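Local coordinates for D-isomer specific 2-hydroxyacid dehydrogenase family protein (Desulfovibrio vulgaris, PDB 5TX7) that probably interconverts D-2-hydroxyacids and the matching 2-oxoacids, with an NAD-type cofactor carrying the hydride, at residues Pro65-Val70 with Leu88-Ser93. Numbering follows the deposited sequence.
Sequences PGLRFV and LGIPVS
Phe-69 and Pro-91 meet at about a right angle, the aromatic CD1 lying 4.0 Å from the proline CB. With CG of Phe-69 anti to the backbone N (chi1 -178°), the ring runs along the neighbouring strand past Pro-91 as far as Ser-93. There the Ser-93 hydroxyl sits at the ring edge, in its plane, with OG 3.4 Å from Phe-69 CZ; the same OG is hydrogen-bonded to the carbonyl of Val-315. Phe-309 of helix 292-310 stacks on the Phe-69 ring and also touches Pro-91, so this side of the sheet is packed under that helix.

The other side belongs to the branched aliphatic residues. Ile-90 and Val-70 approach obliquely through their CG2 methyls, 3.9 Å apart, while Ile-90 CD1 reaches toward Leu-67 CG at 4.3 Å. Val-92 continues the row beyond, its CG2 standing 4.2 Å from Val-70 CB.

Between these two layers the backbones pair in parallel, Val-70 opposite Val-92. Val-70 N donates to Pro-91 O in an almost straight bond (175° at the hydrogen), and Ser-93 N returns one to Val-70 O at 2.9 Å. Further back, where the strands have not yet begun, one water donates to both Arg-68 O and Gly-89 O and bridges the gap. Gly-89, at positive phi, closes helix 82-87 with a Schellman motif and turns the chain into the second strand. Strand 69-72, helix 82-87 and strand 92-93 thus form a beta-alpha-beta crossover at the edge of the five-stranded parallel sheet, order 2-1-3-4-5, a flavodoxin-like arrangement as in the substrate-binding domain of D-2-hydroxyacid dehydrogenases.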
# COMPACT_ATOMS: atom_id res chain seq x y z
N PRO A 65 4.50 -46.33 -10.68
CA PRO A 65 5.78 -46.75 -11.26
C PRO A 65 6.15 -46.02 -12.56
O PRO A 65 7.32 -45.95 -12.91
CB PRO A 65 5.59 -48.25 -11.52
CG PRO A 65 4.30 -48.62 -10.87
CD PRO A 65 3.48 -47.38 -10.83
N GLY A 66 5.14 -45.49 -13.25
CA GLY A 66 5.38 -44.64 -14.41
C GLY A 66 5.97 -43.28 -14.11
O GLY A 66 6.51 -42.65 -15.00
N LEU A 67 5.89 -42.83 -12.86
CA LEU A 67 6.26 -41.47 -12.50
C LEU A 67 7.76 -41.27 -12.61
O LEU A 67 8.53 -41.96 -11.95
CB LEU A 67 5.79 -41.14 -11.07
CG LEU A 67 6.03 -39.73 -10.53
CD1 LEU A 67 5.47 -38.69 -11.47
CD2 LEU A 67 5.42 -39.60 -9.14
N ARG A 68 8.17 -40.33 -13.45
CA ARG A 68 9.59 -40.04 -13.68
C ARG A 68 10.06 -38.69 -13.15
O ARG A 68 11.25 -38.54 -12.93
CB ARG A 68 9.92 -40.17 -15.17
CG ARG A 68 9.53 -41.51 -15.80
CD ARG A 68 9.85 -42.74 -14.95
NE ARG A 68 9.53 -43.99 -15.66
CZ ARG A 68 9.82 -45.22 -15.24
NH1 ARG A 68 10.45 -45.42 -14.08
NH2 ARG A 68 9.49 -46.27 -16.01
N PHE A 69 9.15 -37.74 -12.89
CA PHE A 69 9.56 -36.39 -12.45
C PHE A 69 8.45 -35.64 -11.72
O PHE A 69 7.31 -35.60 -12.19
CB PHE A 69 10.02 -35.57 -13.66
CG PHE A 69 10.50 -34.18 -13.32
CD1 PHE A 69 11.53 -33.99 -12.40
CD2 PHE A 69 9.93 -33.06 -13.93
CE1 PHE A 69 11.98 -32.71 -12.10
CE2 PHE A 69 10.39 -31.79 -13.61
CZ PHE A 69 11.40 -31.62 -12.70
N VAL A 70 8.80 -35.05 -10.58
CA VAL A 70 7.87 -34.19 -9.85
C VAL A 70 8.36 -32.75 -9.83
O VAL A 70 9.52 -32.50 -9.47
CB VAL A 70 7.66 -34.70 -8.43
CG1 VAL A 70 6.71 -33.77 -7.66
CG2 VAL A 70 7.12 -36.13 -8.47
N LEU A 88 13.68 -43.96 -5.15
CA LEU A 88 12.96 -44.50 -6.32
C LEU A 88 13.43 -43.91 -7.66
O LEU A 88 12.90 -44.27 -8.72
CB LEU A 88 11.44 -44.24 -6.17
CG LEU A 88 10.70 -44.84 -4.97
CD1 LEU A 88 9.26 -44.31 -4.95
CD2 LEU A 88 10.71 -46.35 -5.00
N GLY A 89 14.41 -43.01 -7.63
CA GLY A 89 15.00 -42.42 -8.84
C GLY A 89 14.16 -41.33 -9.48
O GLY A 89 14.23 -41.15 -10.69
N ILE A 90 13.40 -40.59 -8.68
CA ILE A 90 12.53 -39.52 -9.16
C ILE A 90 13.10 -38.18 -8.68
O ILE A 90 13.01 -37.88 -7.50
CB ILE A 90 11.09 -39.69 -8.62
CG1 ILE A 90 10.49 -41.02 -9.12
CG2 ILE A 90 10.19 -38.52 -9.05
CD1 ILE A 90 9.28 -41.48 -8.34
N PRO A 91 13.69 -37.38 -9.59
CA PRO A 91 14.07 -36.01 -9.23
C PRO A 91 12.86 -35.17 -8.85
O PRO A 91 11.81 -35.31 -9.48
CB PRO A 91 14.69 -35.45 -10.52
CG PRO A 91 14.99 -36.62 -11.39
CD PRO A 91 14.03 -37.70 -10.99
N VAL A 92 13.00 -34.33 -7.84
CA VAL A 92 11.94 -33.40 -7.44
C VAL A 92 12.51 -32.00 -7.58
O VAL A 92 13.55 -31.69 -6.98
CB VAL A 92 11.45 -33.62 -6.00
CG1 VAL A 92 10.32 -32.66 -5.66
CG2 VAL A 92 10.97 -35.04 -5.81
N SER A 93 11.84 -31.17 -8.36
CA SER A 93 12.23 -29.77 -8.50
C SER A 93 11.22 -28.83 -7.83
O SER A 93 10.02 -29.13 -7.77
CB SER A 93 12.38 -29.42 -9.97
OG SER A 93 13.48 -30.09 -10.55
O HOH W 1 13.02 -40.76 -13.26